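Local coordinates for protein chitinase (Thermococcus kodakarensis KOD1, PDB 5DHE) that probably binds chitin through this domain, one of the chitin-binding modules of an enzyme that hydrolyses the polysaccharide, at residues 26-37 / 60-71. Numbering follows the deposited sequence.
Sequences NLGGTYDWVVKV and VVFTPVSWNKGP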
loop_
_atom_site.group_PDB
_atom_site.type_symbol
_atom_site.label_atom_id
_atom_site.label_comp_id
_atom_site.label_asym_id
_atom_site.label_seq_id
_atom_site.Cartn_x
_atom_site.Cartn_y
_atom_site.Cartn_z
ATOM N N ASN A 26 -7.022 -1.815 7.982
ATOM C CA ASN A 26 -7.801 -1.934 9.205
ATOM C C ASN A 26 -6.755 -1.974 10.300
ATOM O O ASN A 26 -6.270 -3.035 10.707
ATOM C CB ASN A 26 -8.648 -3.197 9.115
ATOM C CG ASN A 26 -9.703 -3.074 8.033
ATOM O OD1 ASN A 26 -9.712 -3.830 7.054
ATOM N ND2 ASN A 26 -10.586 -2.092 8.185
ATOM N N LEU A 27 -6.406 -0.774 10.751
ATOM C CA LEU A 27 -5.342 -0.565 11.726
ATOM C C LEU A 27 -5.704 -0.651 13.195
ATOM O O LEU A 27 -4.864 -1.028 14.013
ATOM C CB LEU A 27 -4.682 0.791 11.463
ATOM C CG LEU A 27 -4.097 0.998 10.057
ATOM C CD1 LEU A 27 -3.695 2.458 9.856
ATOM C CD2 LEU A 27 -2.902 0.090 9.853
ATOM N N GLY A 28 -6.937 -0.282 13.532
ATOM C CA GLY A 28 -7.351 -0.318 14.924
ATOM C C GLY A 28 -6.822 0.858 15.735
ATOM O O GLY A 28 -7.074 0.953 16.940
ATOM N N GLY A 29 -6.087 1.750 15.080
ATOM C CA GLY A 29 -5.531 2.919 15.749
ATOM C C GLY A 29 -5.080 3.935 14.716
ATOM O O GLY A 29 -5.168 3.676 13.512
ATOM N N THR A 30 -4.595 5.085 15.181
ATOM C CA THR A 30 -4.128 6.153 14.296
ATOM C C THR A 30 -2.608 6.115 14.301
ATOM O O THR A 30 -1.985 6.299 15.357
ATOM C CB THR A 30 -4.654 7.502 14.786
ATOM O OG1 THR A 30 -6.088 7.449 14.807
ATOM C CG2 THR A 30 -4.226 8.629 13.854
ATOM N N TYR A 31 -2.017 5.904 13.121
ATOM C CA TYR A 31 -0.562 5.743 12.993
ATOM C C TYR A 31 0.063 6.367 11.752
ATOM O O TYR A 31 -0.597 6.583 10.736
ATOM C CB TYR A 31 -0.218 4.243 12.914
ATOM C CG TYR A 31 -0.772 3.376 14.027
ATOM C CD1 TYR A 31 -0.179 3.379 15.292
ATOM C CD2 TYR A 31 -1.847 2.510 13.807
ATOM C CE1 TYR A 31 -0.634 2.536 16.295
ATOM C CE2 TYR A 31 -2.316 1.659 14.817
ATOM C CZ TYR A 31 -1.692 1.679 16.056
ATOM O OH TYR A 31 -2.089 0.816 17.046
ATOM N N ASP A 32 1.369 6.608 11.843
ATOM C CA ASP A 32 2.124 7.092 10.700
ATOM C C ASP A 32 2.516 5.779 10.015
ATOM O O ASP A 32 3.649 5.298 10.118
ATOM C CB ASP A 32 3.350 7.874 11.168
ATOM C CG ASP A 32 2.969 9.200 11.806
ATOM O OD1 ASP A 32 2.239 9.968 11.155
ATOM O OD2 ASP A 32 3.390 9.471 12.954
ATOM N N TRP A 33 1.548 5.194 9.324
ATOM C CA TRP A 33 1.763 3.926 8.654
ATOM C C TRP A 33 2.575 4.077 7.377
ATOM O O TRP A 33 2.690 5.168 6.820
ATOM C CB TRP A 33 0.413 3.235 8.357
ATOM C CG TRP A 33 -0.602 4.042 7.581
ATOM C CD1 TRP A 33 -1.692 4.702 8.092
ATOM C CD2 TRP A 33 -0.652 4.227 6.160
ATOM N NE1 TRP A 33 -2.416 5.270 7.075
ATOM C CE2 TRP A 33 -1.799 4.997 5.880
ATOM C CE3 TRP A 33 0.165 3.813 5.093
ATOM C CZ2 TRP A 33 -2.152 5.370 4.580
ATOM C CZ3 TRP A 33 -0.184 4.180 3.798
ATOM C CH2 TRP A 33 -1.335 4.955 3.549
ATOM N N VAL A 34 3.146 2.970 6.919
ATOM C CA VAL A 34 3.931 2.954 5.699
ATOM C C VAL A 34 3.580 1.680 4.945
ATOM O O VAL A 34 3.557 0.604 5.538
ATOM C CB VAL A 34 5.447 2.905 6.001
ATOM C CG1 VAL A 34 6.242 2.735 4.688
ATOM C CG2 VAL A 34 5.878 4.160 6.737
ATOM N N VAL A 35 3.263 1.798 3.657
ATOM C CA VAL A 35 3.006 0.603 2.854
ATOM C C VAL A 35 4.050 0.597 1.748
ATOM O O VAL A 35 4.095 1.517 0.929
ATOM C CB VAL A 35 1.594 0.591 2.220
ATOM C CG1 VAL A 35 1.476 -0.559 1.192
ATOM C CG2 VAL A 35 0.550 0.380 3.310
ATOM N N LYS A 36 4.907 -0.421 1.742
ATOM C CA LYS A 36 5.938 -0.548 0.721
ATOM C C LYS A 36 5.394 -1.492 -0.341
ATOM O O LYS A 36 4.835 -2.540 -0.030
ATOM C CB LYS A 36 7.240 -1.088 1.323
ATOM C CG LYS A 36 7.787 -0.203 2.440
ATOM C CD LYS A 36 9.205 -0.578 2.849
ATOM C CE LYS A 36 10.208 -0.269 1.758
ATOM N NZ LYS A 36 11.607 -0.405 2.260
ATOM N N VAL A 37 5.574 -1.107 -1.597
ATOM C CA VAL A 37 5.049 -1.887 -2.710
ATOM C C VAL A 37 6.139 -2.356 -3.661
ATOM O O VAL A 37 6.981 -1.573 -4.088
ATOM C CB VAL A 37 4.019 -1.043 -3.485
ATOM C CG1 VAL A 37 3.505 -1.797 -4.712
ATOM C CG2 VAL A 37 2.881 -0.667 -2.551
ATOM N N VAL A 60 8.229 1.091 -3.913
ATOM C CA VAL A 60 7.432 2.307 -3.901
ATOM C C VAL A 60 6.950 2.392 -2.447
ATOM O O VAL A 60 6.607 1.374 -1.833
ATOM C CB VAL A 60 6.252 2.190 -4.860
ATOM C CG1 VAL A 60 5.353 3.447 -4.752
ATOM C CG2 VAL A 60 6.777 2.051 -6.285
ATOM N N VAL A 61 6.961 3.587 -1.875
ATOM C CA VAL A 61 6.579 3.751 -0.482
ATOM C C VAL A 61 5.412 4.715 -0.357
ATOM O O VAL A 61 5.514 5.875 -0.748
ATOM C CB VAL A 61 7.788 4.286 0.337
ATOM C CG1 VAL A 61 7.415 4.424 1.801
ATOM C CG2 VAL A 61 8.989 3.361 0.165
ATOM N N PHE A 62 4.296 4.226 0.167
ATOM C CA PHE A 62 3.109 5.064 0.363
ATOM C C PHE A 62 2.961 5.422 1.829
ATOM O O PHE A 62 3.135 4.576 2.704
ATOM C CB PHE A 62 1.851 4.333 -0.095
ATOM C CG PHE A 62 1.764 4.150 -1.573
ATOM C CD1 PHE A 62 1.452 5.220 -2.405
ATOM C CD2 PHE A 62 1.989 2.900 -2.137
ATOM C CE1 PHE A 62 1.354 5.043 -3.786
ATOM C CE2 PHE A 62 1.893 2.713 -3.515
ATOM C CZ PHE A 62 1.572 3.787 -4.338
ATOM N N THR A 63 2.667 6.694 2.095
ATOM C CA THR A 63 2.451 7.176 3.457
ATOM C C THR A 63 1.146 7.980 3.432
ATOM O O THR A 63 0.761 8.525 2.397
ATOM C CB THR A 63 3.612 8.052 3.952
ATOM O OG1 THR A 63 3.927 9.041 2.966
ATOM C CG2 THR A 63 4.828 7.201 4.219
ATOM N N PRO A 64 0.451 8.067 4.573
ATOM C CA PRO A 64 -0.807 8.810 4.590
ATOM C C PRO A 64 -0.744 10.319 4.489
ATOM O O PRO A 64 0.240 10.947 4.894
ATOM C CB PRO A 64 -1.424 8.404 5.926
ATOM C CG PRO A 64 -0.216 8.267 6.812
ATOM C CD PRO A 64 0.771 7.528 5.909
ATOM N N VAL A 65 -1.804 10.896 3.934
ATOM C CA VAL A 65 -1.921 12.337 3.937
ATOM C C VAL A 65 -2.384 12.569 5.393
ATOM O O VAL A 65 -2.826 11.621 6.048
ATOM C CB VAL A 65 -2.974 12.829 2.933
ATOM C CG1 VAL A 65 -2.405 12.686 1.512
ATOM C CG2 VAL A 65 -4.275 12.038 3.078
ATOM N N SER A 66 -2.292 13.790 5.872
ATOM C CA SER A 66 -2.641 14.112 7.257
ATOM C C SER A 66 -3.926 13.536 7.867
ATOM O O SER A 66 -3.933 13.148 9.034
ATOM C CB SER A 66 -2.648 15.637 7.440
ATOM O OG SER A 66 -3.664 16.232 6.659
ATOM N N TRP A 67 -4.999 13.472 7.089
ATOM C CA TRP A 67 -6.282 12.987 7.594
ATOM C C TRP A 67 -6.546 11.495 7.433
ATOM O O TRP A 67 -7.589 10.994 7.858
ATOM C CB TRP A 67 -7.418 13.758 6.908
ATOM C CG TRP A 67 -7.255 13.862 5.405
ATOM C CD1 TRP A 67 -6.649 14.867 4.709
ATOM C CD2 TRP A 67 -7.691 12.902 4.422
ATOM N NE1 TRP A 67 -6.683 14.600 3.356
ATOM C CE2 TRP A 67 -7.315 13.401 3.154
ATOM C CE3 TRP A 67 -8.360 11.669 4.494
ATOM C CZ2 TRP A 67 -7.586 12.711 1.962
ATOM C CZ3 TRP A 67 -8.630 10.978 3.304
ATOM C CH2 TRP A 67 -8.241 11.507 2.055
ATOM N N ASN A 68 -5.581 10.777 6.876
ATOM C CA ASN A 68 -5.770 9.363 6.581
ATOM C C ASN A 68 -4.880 8.403 7.371
ATOM O O ASN A 68 -4.344 7.455 6.802
ATOM C CB ASN A 68 -5.530 9.175 5.081
ATOM C CG ASN A 68 -6.103 7.897 4.551
ATOM O OD1 ASN A 68 -7.021 7.325 5.138
ATOM N ND2 ASN A 68 -5.584 7.445 3.405
ATOM N N LYS A 69 -4.746 8.634 8.674
ATOM C CA LYS A 69 -3.890 7.792 9.501
ATOM C C LYS A 69 -4.571 6.650 10.256
ATOM O O LYS A 69 -3.898 5.927 10.982
ATOM C CB LYS A 69 -3.120 8.662 10.493
ATOM C CG LYS A 69 -2.238 9.714 9.822
ATOM C CD LYS A 69 -1.420 10.472 10.838
ATOM C CE LYS A 69 -0.597 11.549 10.157
ATOM N NZ LYS A 69 0.404 12.145 11.087
ATOM N N GLY A 70 -5.886 6.475 10.078
ATOM C CA GLY A 70 -6.599 5.405 10.757
ATOM C C GLY A 70 -7.742 5.930 11.614
ATOM O O GLY A 70 -8.006 7.136 11.624
ATOM N N PRO A 71 -8.416 5.062 12.380
ATOM C CA PRO A 71 -8.161 3.624 12.491
ATOM C C PRO A 71 -8.430 2.819 11.222
ATOM O O PRO A 71 -7.920 1.711 11.065
ATOM C CB PRO A 71 -9.028 3.203 13.683
ATOM C CG PRO A 71 -10.152 4.207 13.680
ATOM C CD PRO A 71 -9.488 5.502 13.299
#
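The indole of W33 lies against the ring of P64, whose CD sits over the centre of the six-membered ring, 3.6 Å from its centroid, in a CH-pi contact. A chi1 of 55° sets CG between the backbone N and the carbonyl carbon, and the indole reaches across to P64 and the backbone of N68. There NE1 donates to the carbonyl O of N68 at 2.9 Å, in the plane of that carbonyl. N68 is itself fixed, its ND2 bonded to the backbone oxygens of S50 and T74. Were W33 replaced by alanine, P64 would probably lose the aromatic face under its CD, and the N68 carbonyl its indole donor. Beyond the tryptophan the segments become neighbouring antiparallel strands in one sheet of the beta-sandwich, as in cellulose-binding modules of this clan. V35 and F62 form a hydrogen-bonded pair, the bond from F62 N to V35 O being nearly straight (176°), and V37 pairs likewise with V60. V35, V37, V60 and F62 share the inner face; V37 CG2 meets the edge of the F62 ring 3.7 Å from CE2, while F77 of the other sheet stacks on that ring. On the opposite face V34 CG1 still meets V61 CG1 at 3.5 Å, but V34 and K36 are partly exposed, and K36 merely lies alongside V61. Toward solvent, K69, extended beyond CG, runs beside D32, and its NZ reaches the syn lone pair of OD1 in a 2.8 Å salt bridge. Backbone bonds join the loops: K69 O accepts Y31 N at 2.8 Å, whereas P71 O, after a cis peptide, takes L27 N and, weakly, G28 N.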